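Putative protease (Parabacteroides distasonis ATCC 8503, PDB 3KD4) is of unknown function but is probably an exported hydrolase, possibly a protease, built from several beta-rich domains with a helix-and-sheet core between them. Local coordinates at residues A[289-294]-A[305-310]; A[296-301]-A[328-333]; A[269-274]-A[321-326]; A[216-221]-A[356-361]; A[147-150]-A[154-157]. One frame throughout, in Å; residues are numbered along the deposited sequence. Where two conformers were deposited one is given.

Contact 1: residues A[289-294]-A[305-310]; sequences EIAQLL and SEVLAV
V307 pushes one of its two methyls, CG2, against the helix 287-300, meeting a side-chain oxygen and a backbone oxygen together. OE1 of Q292 lies 3.6 Å from V307 CG2, and the carbonyl O of A291 is 3.8 Å from the same methyl. Q292 reaches the strand by a bend: its CG leaves anti to the backbone N (chi1 -178°) and the chain then turns at chi2 (61°), which carries the amide across V307 at about a right angle. That amide is buried, and its OE1 has a weak hydrogen bond from N295 one turn further on, so a polar residue is tolerated beside a valine. The second methyl is held more loosely, with V307 CG1 4.3 Å from A291 CB. The CA atoms of A291 and V307 are 6.5 Å apart, a short spacing that a residue as small as alanine suits. A helix laid across an antiparallel sheet whose strand follows it directly in the chain recalls the transglutaminase-like fold, to which this domain probably belongs. Beyond A291 the packing gives way to a bound glycerol, probably from the crystallisation liquor, about 5 Å from its side chain. On the other face of the strand E306 points away from the helix, partly exposed, while its backbone pairs with that of K331.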
# COMPACT_ATOMS: atom_id res chain seq x y z
N GLU A 289 15.39 1.65 -6.66
CA GLU A 289 16.85 1.55 -6.55
C GLU A 289 17.27 0.28 -5.82
O GLU A 289 18.20 -0.41 -6.24
CB GLU A 289 17.42 2.77 -5.84
CG GLU A 289 17.51 4.00 -6.73
CD GLU A 289 17.88 5.30 -5.99
OE1 GLU A 289 17.76 5.32 -4.74
OE2 GLU A 289 18.31 6.28 -6.64
N ILE A 290 16.61 -0.02 -4.71
CA ILE A 290 16.95 -1.21 -3.94
C ILE A 290 16.65 -2.49 -4.71
O ILE A 290 17.48 -3.42 -4.76
CB ILE A 290 16.26 -1.17 -2.53
CG1 ILE A 290 16.84 -0.02 -1.70
CG2 ILE A 290 16.44 -2.52 -1.78
CD1 ILE A 290 16.01 0.31 -0.41
N ALA A 291 15.51 -2.52 -5.37
CA ALA A 291 15.16 -3.66 -6.20
C ALA A 291 16.22 -3.92 -7.27
O ALA A 291 16.58 -5.06 -7.51
CB ALA A 291 13.79 -3.44 -6.86
N GLN A 292 16.70 -2.87 -7.93
CA GLN A 292 17.69 -3.04 -9.02
C GLN A 292 19.05 -3.39 -8.47
O GLN A 292 19.75 -4.21 -9.06
CB GLN A 292 17.79 -1.79 -9.90
CG GLN A 292 18.78 -1.90 -11.07
CD GLN A 292 18.47 -3.00 -12.07
OE1 GLN A 292 17.45 -3.67 -11.98
NE2 GLN A 292 19.35 -3.16 -13.07
N LEU A 293 19.42 -2.81 -7.33
CA LEU A 293 20.69 -3.16 -6.68
C LEU A 293 20.76 -4.67 -6.33
O LEU A 293 21.74 -5.38 -6.63
CB LEU A 293 20.89 -2.30 -5.43
CG LEU A 293 22.17 -2.62 -4.66
CD1 LEU A 293 23.39 -2.47 -5.60
CD2 LEU A 293 22.34 -1.76 -3.37
N LEU A 294 19.70 -5.15 -5.71
CA LEU A 294 19.60 -6.55 -5.34
C LEU A 294 19.65 -7.43 -6.60
O LEU A 294 20.39 -8.40 -6.68
CB LEU A 294 18.28 -6.72 -4.57
CG LEU A 294 17.81 -8.08 -4.06
CD1 LEU A 294 18.84 -8.71 -3.10
CD2 LEU A 294 16.41 -7.94 -3.43
N SER A 305 18.12 -13.65 -11.76
CA SER A 305 17.17 -12.80 -11.06
C SER A 305 16.59 -11.73 -11.98
O SER A 305 17.19 -11.31 -12.99
CB SER A 305 17.84 -12.11 -9.85
OG SER A 305 18.35 -13.09 -8.93
N GLU A 306 15.40 -11.28 -11.62
CA GLU A 306 14.71 -10.21 -12.36
C GLU A 306 13.85 -9.36 -11.44
O GLU A 306 13.27 -9.88 -10.47
CB GLU A 306 13.77 -10.86 -13.38
CG GLU A 306 14.22 -10.86 -14.79
CD GLU A 306 13.07 -11.26 -15.75
OE1 GLU A 306 12.67 -12.43 -15.68
OE2 GLU A 306 12.59 -10.39 -16.51
N VAL A 307 13.70 -8.09 -11.77
CA VAL A 307 12.78 -7.20 -11.07
C VAL A 307 11.35 -7.51 -11.53
O VAL A 307 11.10 -7.84 -12.70
CB VAL A 307 13.16 -5.71 -11.28
CG1 VAL A 307 12.16 -4.77 -10.61
CG2 VAL A 307 14.60 -5.44 -10.75
N LEU A 308 10.41 -7.44 -10.58
CA LEU A 308 9.00 -7.65 -10.85
C LEU A 308 8.22 -6.42 -10.44
O LEU A 308 8.52 -5.79 -9.42
CB LEU A 308 8.47 -8.83 -10.02
CG LEU A 308 9.26 -10.15 -10.05
CD1 LEU A 308 8.53 -11.22 -9.19
CD2 LEU A 308 9.43 -10.64 -11.51
N ALA A 309 7.22 -6.10 -11.23
CA ALA A 309 6.26 -5.07 -10.92
C ALA A 309 4.95 -5.73 -10.46
O ALA A 309 4.50 -6.72 -11.05
CB ALA A 309 6.02 -4.17 -12.15
N VAL A 310 4.34 -5.17 -9.42
CA VAL A 310 3.07 -5.65 -8.89
C VAL A 310 1.99 -4.61 -9.14
O VAL A 310 2.13 -3.44 -8.71
CB VAL A 310 3.18 -5.94 -7.35
CG1 VAL A 310 1.89 -6.59 -6.79
CG2 VAL A 310 4.43 -6.82 -7.05

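Contact 2: residues A[296-301]-A[328-333]; sequences VMLNAA and LAVKAT
L298 leans its CD1 methyl on strand 328-333, and the rest of segment 296-301 is turned to other neighbours. Going along the helix, V296 faces K231 of helix 228-238. M297, a selenomethionine, lies on a different side, where its long flexible chain fits among A234, I251 and I255 of two other helices. L298 comes next and turns toward the strand: its CG stands anti to the carbonyl carbon (chi1 -66°), and the extended chi2 of 169° thrusts CD1 forward. CD1 of L298 meets V330 CG1 at 3.9 Å and also rests 4.2 Å from A332 CB. V330 and A332 are two residues apart on one strand and so present the same face; the branched valine and the small alanine together make an uneven seat for one leucine methyl. S305, L341 and I251 close round the same leucine, so a purely apolar side chain is well suited to this buried place. N299, on the exposed side, uses its ND2 to hydrogen-bond O of N295 and O of S305, tying the helix to the start of the next strand. A300 and A301 bring the helix to its end, the last turn still bonded from A301 N to M297 O at 2.9 Å. Their carbonyls are taken up from outside by Q235 NE2 and K247 NZ. One leucine bearing on two residues of a neighbouring strand is plain helix-on-sheet packing, in the helix-plus-antiparallel-sheet core probably related to the transglutaminase-like domains.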
# COMPACT_ATOMS: atom_id res chain seq x y z
N VAL A 296 20.96 -6.71 -9.59
CA VAL A 296 22.31 -6.65 -10.17
C VAL A 296 23.27 -7.54 -9.38
O VAL A 296 24.05 -8.30 -9.94
CB VAL A 296 22.85 -5.21 -10.17
CG1 VAL A 296 24.37 -5.19 -10.41
CG2 VAL A 296 22.08 -4.36 -11.23
N MSE A 297 23.18 -7.49 -8.06
CA MSE A 297 24.11 -8.23 -7.21
C MSE A 297 23.80 -9.73 -7.27
O MSE A 297 24.72 -10.55 -7.42
CB MSE A 297 24.06 -7.70 -5.79
CG MSE A 297 24.63 -6.32 -5.69
SE MSE A 297 24.79 -5.64 -3.84
CE MSE A 297 26.43 -6.63 -3.40
N LEU A 298 22.52 -10.10 -7.15
CA LEU A 298 22.16 -11.52 -7.31
C LEU A 298 22.65 -12.10 -8.63
O LEU A 298 23.31 -13.14 -8.65
CB LEU A 298 20.66 -11.74 -7.18
CG LEU A 298 20.08 -11.46 -5.79
CD1 LEU A 298 18.54 -11.45 -5.86
CD2 LEU A 298 20.58 -12.48 -4.77
N ASN A 299 22.36 -11.43 -9.74
CA ASN A 299 22.83 -11.90 -11.05
C ASN A 299 24.35 -12.01 -11.11
O ASN A 299 24.86 -12.99 -11.65
CB ASN A 299 22.31 -11.05 -12.18
CG ASN A 299 20.86 -11.40 -12.53
OD1 ASN A 299 20.59 -12.48 -13.01
ND2 ASN A 299 19.94 -10.49 -12.26
N ALA A 300 25.05 -11.03 -10.55
CA ALA A 300 26.51 -11.04 -10.60
C ALA A 300 27.03 -12.22 -9.80
O ALA A 300 28.10 -12.75 -10.12
CB ALA A 300 27.09 -9.71 -10.08
N ALA A 301 26.28 -12.63 -8.78
CA ALA A 301 26.63 -13.76 -7.94
C ALA A 301 26.24 -15.14 -8.50
O ALA A 301 26.46 -16.14 -7.82
CB ALA A 301 26.03 -13.59 -6.55
N LEU A 328 7.29 -3.31 -5.84
CA LEU A 328 8.34 -3.97 -6.57
C LEU A 328 8.87 -5.16 -5.77
O LEU A 328 8.78 -5.19 -4.55
CB LEU A 328 9.46 -3.01 -6.85
CG LEU A 328 9.03 -1.76 -7.64
CD1 LEU A 328 10.09 -0.72 -7.45
CD2 LEU A 328 8.77 -2.08 -9.11
N ALA A 329 9.36 -6.16 -6.48
CA ALA A 329 9.97 -7.32 -5.88
C ALA A 329 11.06 -7.80 -6.82
O ALA A 329 11.24 -7.29 -7.94
CB ALA A 329 8.89 -8.41 -5.64
N VAL A 330 11.81 -8.78 -6.35
CA VAL A 330 12.83 -9.42 -7.14
C VAL A 330 12.56 -10.92 -7.09
O VAL A 330 12.29 -11.48 -6.03
CB VAL A 330 14.22 -9.07 -6.61
CG1 VAL A 330 15.35 -9.83 -7.36
CG2 VAL A 330 14.44 -7.55 -6.70
N LYS A 331 12.63 -11.55 -8.25
CA LYS A 331 12.55 -12.99 -8.39
C LYS A 331 13.99 -13.52 -8.46
O LYS A 331 14.80 -12.99 -9.23
CB LYS A 331 11.81 -13.28 -9.71
CG LYS A 331 11.91 -14.65 -10.27
CD LYS A 331 10.97 -14.80 -11.50
CE LYS A 331 11.45 -14.12 -12.78
NZ LYS A 331 12.24 -15.01 -13.68
N ALA A 332 14.31 -14.54 -7.66
CA ALA A 332 15.63 -15.21 -7.69
C ALA A 332 15.44 -16.70 -7.93
O ALA A 332 14.66 -17.35 -7.23
CB ALA A 332 16.40 -14.99 -6.41
N THR A 333 16.13 -17.25 -8.91
CA THR A 333 16.03 -18.68 -9.20
C THR A 333 17.16 -19.40 -8.49
O THR A 333 18.32 -19.18 -8.82
CB THR A 333 16.11 -18.94 -10.69
OG1 THR A 333 15.12 -18.14 -11.33
CG2 THR A 333 15.87 -20.44 -11.00

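Contact 3: residues A[269-274]-A[321-326]; sequences TGYTVR and GLAAIQ
A type I beta turn, L322 to I325, receives the aromatic ring of Y271 from the loop that precedes helix 276-282. The turn is closed by I325 N bonding to L322 O at 3.0 Å. The tyrosine and leucine side chains run antiparallel, alongside one another: the ring atom CE1 of Y271 is 3.7 Å from L322 CB, and CD1 of the same ring is 3.8 Å from the leucine's own CD1 methyl. Farther out, the phenol oxygen OH of Y271 comes 3.8 Å from A323 CB, where a small side chain suits the closeness of the ring. Y271 has a left-handed backbone (phi 56°), and with its CG anti to the carbonyl carbon (chi1 -59°) the ring is directed at the turn. R221 touches the same tyrosine, whose hydroxyl hydrogen-bonds a bound glycerol. An alanine in place of Y271 would remove the ring, and would probably open a gap beside L322 and leave the glycerol without its hydroxyl partner. The amides of L322 and A323 bond to the carboxylate of D129, tying the turn to strand 129-133. Two irregular segments meeting through side chains make a loop-to-loop contact beside a pocket perhaps marked by the glycerol.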
# COMPACT_ATOMS: atom_id res chain seq x y z
N THR A 269 11.03 10.91 -9.33
CA THR A 269 12.38 10.69 -9.84
C THR A 269 12.36 10.54 -11.38
O THR A 269 13.30 10.06 -11.97
CB THR A 269 13.07 9.45 -9.17
OG1 THR A 269 12.46 8.25 -9.64
CG2 THR A 269 12.92 9.48 -7.66
N GLY A 270 11.28 10.92 -12.03
CA GLY A 270 11.18 10.68 -13.47
C GLY A 270 11.25 9.20 -13.87
O GLY A 270 11.69 8.87 -14.98
N TYR A 271 10.80 8.33 -12.97
CA TYR A 271 10.88 6.89 -13.19
C TYR A 271 12.31 6.39 -13.48
O TYR A 271 12.52 5.53 -14.34
CB TYR A 271 9.90 6.45 -14.32
CG TYR A 271 8.49 6.79 -14.00
CD1 TYR A 271 7.71 5.93 -13.24
CD2 TYR A 271 7.95 8.01 -14.36
CE1 TYR A 271 6.42 6.24 -12.91
CE2 TYR A 271 6.63 8.34 -14.04
CZ TYR A 271 5.89 7.46 -13.30
OH TYR A 271 4.60 7.76 -12.98
N THR A 272 13.29 6.88 -12.73
CA THR A 272 14.58 6.20 -12.84
C THR A 272 15.29 6.18 -11.50
O THR A 272 14.64 6.32 -10.44
CB THR A 272 15.46 6.72 -14.04
OG1 THR A 272 16.65 5.87 -14.24
CG2 THR A 272 15.84 8.17 -13.82
N VAL A 273 16.56 5.82 -11.56
CA VAL A 273 17.35 5.46 -10.40
C VAL A 273 18.62 6.24 -10.46
O VAL A 273 19.02 6.67 -11.54
CB VAL A 273 17.69 3.95 -10.40
CG1 VAL A 273 16.42 3.13 -10.04
CG2 VAL A 273 18.35 3.47 -11.74
N ARG A 274 19.25 6.47 -9.31
CA ARG A 274 20.62 6.93 -9.31
C ARG A 274 21.48 5.82 -9.87
O ARG A 274 21.09 4.66 -9.93
CB ARG A 274 21.12 7.30 -7.93
CG ARG A 274 20.48 8.57 -7.38
CD ARG A 274 20.88 8.75 -5.93
NE ARG A 274 20.19 7.77 -5.09
CZ ARG A 274 20.63 7.33 -3.92
NH1 ARG A 274 21.75 7.78 -3.35
NH2 ARG A 274 19.91 6.42 -3.29
N GLY A 321 0.62 2.03 -17.69
CA GLY A 321 2.04 2.38 -17.61
C GLY A 321 2.59 2.02 -16.23
O GLY A 321 2.12 1.09 -15.55
N LEU A 322 3.59 2.76 -15.83
CA LEU A 322 4.28 2.51 -14.56
C LEU A 322 3.54 3.10 -13.36
O LEU A 322 3.74 2.65 -12.23
CB LEU A 322 5.70 3.07 -14.68
CG LEU A 322 6.58 2.53 -15.84
CD1 LEU A 322 8.00 3.15 -15.76
CD2 LEU A 322 6.66 0.98 -15.91
N ALA A 323 2.67 4.07 -13.59
CA ALA A 323 1.95 4.76 -12.51
C ALA A 323 1.01 3.82 -11.77
O ALA A 323 0.78 4.00 -10.60
CB ALA A 323 1.18 6.05 -13.02
N ALA A 324 0.52 2.78 -12.44
CA ALA A 324 -0.33 1.78 -11.81
C ALA A 324 0.47 0.74 -10.96
O ALA A 324 -0.16 -0.07 -10.28
CB ALA A 324 -1.15 1.06 -12.89
N ILE A 325 1.81 0.75 -10.98
CA ILE A 325 2.59 -0.21 -10.19
C ILE A 325 2.46 0.15 -8.70
O ILE A 325 2.64 1.31 -8.34
CB ILE A 325 4.05 -0.23 -10.61
CG1 ILE A 325 4.18 -0.71 -12.06
CG2 ILE A 325 4.92 -1.12 -9.65
CD1 ILE A 325 5.61 -0.59 -12.66
N GLN A 326 2.12 -0.83 -7.86
CA GLN A 326 1.97 -0.63 -6.42
C GLN A 326 3.14 -1.08 -5.62
O GLN A 326 3.39 -0.50 -4.58
CB GLN A 326 0.64 -1.24 -5.87
CG GLN A 326 0.44 -2.73 -6.06
CD GLN A 326 -0.87 -3.28 -5.41
OE1 GLN A 326 -1.95 -2.69 -5.57
NE2 GLN A 326 -0.75 -4.43 -4.67

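Contact 4: residues A[216-221]-A[356-361]; sequences ATLDKR and VSLSGT. With PO4 (phosphate ion), chain E.
One water oxygen joins the two segments by donating both ways, to D219 OD2 at 2.8 Å and to the carbonyl O of L358 at 3.3 Å. The other carboxylate oxygen, OD1, is held by a salt bridge to K223 one turn further along the helix, so the acid is gripped from two sides. D219 has CG anti to its N (chi1 -161°), which brings the carboxylate alongside L358: both CB and the carboxylate carbon CG of D219 lie 4.0 Å from L358 CB, while OD2 also takes the water. The side chain of L358 lies aslant those of L218 and D219. Its CD1 touches L218 CD2 at 4.1 Å and D219 CA at 4.0 Å, so a single leucine fills the groove between successive residues, while its buried neighbour L218 supplies the apolar floor. The turn that presents L358 is type I, from S357 to G360, and is closed by G360 N to S357 O at 2.8 Å. S357 OG also accepts T361 N, at a nearly straight 160°. Position 360 needs glycine because, at its positive phi, a side chain would press on the carbonyl of S359. On the helix's outer flank the extended chain of K220 reaches a phosphate ion, NZ to O3 2.7 Å, probably from the crystallisation liquor. L358 also packs on L215 and L222 of helix 211-222 and on V307 of strand 305-312. In this way the turn after strand 353-357 fills the space between that helix and the five-stranded sheet.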
# COMPACT_ATOMS: atom_id res chain seq x y z
N ALA A 216 9.72 -2.50 -20.35
CA ALA A 216 11.02 -2.64 -21.07
C ALA A 216 11.77 -1.32 -21.03
O ALA A 216 12.99 -1.29 -20.84
CB ALA A 216 10.84 -3.11 -22.57
N THR A 217 11.04 -0.22 -21.17
CA THR A 217 11.68 1.07 -21.00
C THR A 217 12.27 1.25 -19.59
O THR A 217 13.40 1.72 -19.44
CB THR A 217 10.73 2.20 -21.34
OG1 THR A 217 10.49 2.12 -22.77
CG2 THR A 217 11.38 3.56 -20.98
N LEU A 218 11.52 0.88 -18.57
CA LEU A 218 12.03 0.95 -17.21
C LEU A 218 13.30 0.11 -17.06
O LEU A 218 14.32 0.57 -16.52
CB LEU A 218 10.97 0.51 -16.20
CG LEU A 218 11.34 0.50 -14.71
CD1 LEU A 218 11.78 1.92 -14.22
CD2 LEU A 218 10.17 -0.02 -13.86
N ASP A 219 13.25 -1.10 -17.56
CA ASP A 219 14.39 -1.98 -17.48
C ASP A 219 15.63 -1.38 -18.15
O ASP A 219 16.72 -1.44 -17.59
CB ASP A 219 14.03 -3.27 -18.16
CG ASP A 219 14.92 -4.44 -17.76
OD1 ASP A 219 15.77 -4.38 -16.83
OD2 ASP A 219 14.69 -5.47 -18.40
N LYS A 220 15.46 -0.79 -19.33
CA LYS A 220 16.60 -0.21 -20.06
C LYS A 220 17.23 0.89 -19.24
O LYS A 220 18.43 0.98 -19.16
CB LYS A 220 16.19 0.35 -21.43
CG LYS A 220 15.91 -0.74 -22.44
CD LYS A 220 15.31 -0.22 -23.78
CE LYS A 220 14.75 -1.40 -24.64
NZ LYS A 220 14.19 -0.88 -25.93
N ARG A 221 16.40 1.72 -18.64
CA ARG A 221 16.85 2.83 -17.83
C ARG A 221 17.55 2.30 -16.57
O ARG A 221 18.57 2.85 -16.14
CB ARG A 221 15.68 3.78 -17.51
CG ARG A 221 15.10 4.43 -18.81
CD ARG A 221 13.77 5.21 -18.65
NE ARG A 221 13.92 6.66 -18.62
CZ ARG A 221 13.64 7.40 -17.57
NH1 ARG A 221 13.24 6.82 -16.46
NH2 ARG A 221 13.78 8.71 -17.59
N VAL A 356 4.19 -8.92 -12.84
CA VAL A 356 4.81 -9.02 -14.17
C VAL A 356 6.28 -8.69 -14.09
O VAL A 356 6.65 -7.64 -13.50
CB VAL A 356 4.13 -8.05 -15.15
CG1 VAL A 356 4.68 -8.28 -16.56
CG2 VAL A 356 2.61 -8.19 -15.12
N SER A 357 7.14 -9.54 -14.64
CA SER A 357 8.57 -9.23 -14.71
C SER A 357 8.82 -8.03 -15.67
O SER A 357 7.99 -7.74 -16.53
CB SER A 357 9.34 -10.44 -15.22
OG SER A 357 9.12 -10.64 -16.60
N LEU A 358 9.93 -7.33 -15.50
CA LEU A 358 10.29 -6.22 -16.41
C LEU A 358 10.56 -6.63 -17.86
O LEU A 358 10.46 -5.81 -18.77
CB LEU A 358 11.49 -5.42 -15.88
CG LEU A 358 11.33 -4.69 -14.53
CD1 LEU A 358 12.32 -3.53 -14.37
CD2 LEU A 358 9.93 -4.21 -14.25
N SER A 359 10.82 -7.91 -18.07
CA SER A 359 10.89 -8.46 -19.41
C SER A 359 9.49 -8.83 -19.90
O SER A 359 9.37 -9.32 -20.99
CB SER A 359 11.81 -9.68 -19.46
OG SER A 359 11.36 -10.70 -18.60
N GLY A 360 8.44 -8.61 -19.11
CA GLY A 360 7.06 -8.72 -19.60
C GLY A 360 6.24 -9.97 -19.39
O GLY A 360 5.15 -10.10 -19.97
N THR A 361 6.73 -10.90 -18.58
CA THR A 361 6.04 -12.15 -18.32
C THR A 361 5.19 -12.04 -17.05
O THR A 361 5.68 -11.68 -15.98
CB THR A 361 7.09 -13.28 -18.10
OG1 THR A 361 7.90 -13.36 -19.26
CG2 THR A 361 6.45 -14.69 -17.79
P PO4 E . 12.70 -3.89 -27.70
O1 PO4 E . 11.73 -2.80 -28.14
O2 PO4 E . 13.50 -4.39 -28.89
O3 PO4 E . 13.63 -3.42 -26.62
O4 PO4 E . 12.02 -5.14 -27.17
O HOH W 1 13.10 -5.71 -20.72

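Contact 5: residues A[147-150]-A[154-157]; sequences ISVP and PLAC
L155 raises its forked end toward I147 and V149, and the fork takes a methyl. CG2 of I147 sits between the two prongs, 4.1 Å from L155 CD1 and 4.1 Å from L155 CD2. The leucine stands up because its CG is anti to the backbone N (chi1 175°), extending the chain away from its own backbone. At its root, L155 CB is 4.5 Å from V149 CG2, a looser touch. The longer arm of I147 takes a different course from CG2, and its CD1 settles 4.1 Å from C157 CB. One methyl thus fills the leucine fork, while the other two touches are single-atom contacts, and I147, a branched residue with two unequal arms, can touch two partners at once. The two backbones stay apart, the CA atoms of V149 and L155 being 7.9 Å from each other and those of I147 and C157 8.9 Å, a spacing for side chains and not for backbone pairing. S148, lying between the two inward-facing residues, points away. L203, A205 and L128 pack round I147, so a large aliphatic suits this buried corner. Strand 140-150 belongs to the large mixed sheet and strand 156-160 to a small antiparallel one, so the chain turns between two sheets whose apolar faces meet, a beta-arch within the DUF3857 region.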
# COMPACT_ATOMS: atom_id res chain seq x y z
N ILE A 147 -7.77 13.96 -21.01
CA ILE A 147 -6.38 13.64 -21.44
C ILE A 147 -6.20 14.14 -22.86
O ILE A 147 -7.07 13.89 -23.68
CB ILE A 147 -6.12 12.14 -21.41
CG1 ILE A 147 -6.30 11.57 -20.00
CG2 ILE A 147 -4.68 11.81 -21.94
CD1 ILE A 147 -6.45 9.97 -20.01
N SER A 148 -5.14 14.90 -23.14
CA SER A 148 -4.86 15.41 -24.49
C SER A 148 -3.47 15.02 -24.87
O SER A 148 -2.55 15.23 -24.07
CB SER A 148 -4.96 16.93 -24.55
OG SER A 148 -6.21 17.33 -24.11
N VAL A 149 -3.32 14.46 -26.06
CA VAL A 149 -2.03 14.04 -26.61
C VAL A 149 -2.01 14.41 -28.11
O VAL A 149 -3.07 14.65 -28.71
CB VAL A 149 -1.74 12.52 -26.41
CG1 VAL A 149 -2.00 12.08 -24.95
CG2 VAL A 149 -2.57 11.66 -27.38
N PRO A 150 -0.81 14.46 -28.71
CA PRO A 150 -0.73 14.74 -30.14
C PRO A 150 -1.36 13.63 -30.97
O PRO A 150 -1.24 12.48 -30.64
CB PRO A 150 0.79 14.84 -30.42
CG PRO A 150 1.42 15.05 -29.09
CD PRO A 150 0.51 14.29 -28.11
N PRO A 154 0.15 6.98 -29.51
CA PRO A 154 -0.75 5.94 -28.99
C PRO A 154 -1.30 6.32 -27.62
O PRO A 154 -0.59 6.92 -26.84
CB PRO A 154 0.17 4.71 -28.89
CG PRO A 154 1.53 5.30 -28.66
CD PRO A 154 1.55 6.55 -29.54
N LEU A 155 -2.55 6.00 -27.34
CA LEU A 155 -3.13 6.28 -26.07
C LEU A 155 -4.02 5.10 -25.68
O LEU A 155 -4.88 4.68 -26.43
CB LEU A 155 -3.89 7.60 -26.08
CG LEU A 155 -4.67 7.96 -24.81
CD1 LEU A 155 -3.75 8.16 -23.66
CD2 LEU A 155 -5.53 9.21 -25.03
N ALA A 156 -3.75 4.51 -24.53
CA ALA A 156 -4.68 3.55 -23.95
C ALA A 156 -5.20 4.21 -22.68
O ALA A 156 -4.43 4.80 -21.92
CB ALA A 156 -4.00 2.21 -23.66
N CYS A 157 -6.51 4.16 -22.49
CA CYS A 157 -7.10 4.75 -21.30
C CYS A 157 -8.34 4.00 -20.89
O CYS A 157 -9.07 3.40 -21.72
CB CYS A 157 -7.38 6.25 -21.52
SG CYS A 157 -8.20 6.69 -23.09

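How the contacts relate
From the N terminus, contact 5 comes first and closes a very short loop, joining the large mixed sheet to the small three-stranded one before any other contact opens. Contact 4 opens next at 216-221 and closes last at 356-361, so contacts 1, 2 and 3 all lie inside it. Contact 3 opens at 269-274, then contact 1, then contact 2, both on helix 287-300. Contact 1 closes first and is nested within contact 3, whereas contact 2 crosses both. Contacts 1, 2 and 4 bring helices onto one five-stranded sheet, and contact 3 joins the loops at the edge of that core that faces the contact 5 domain.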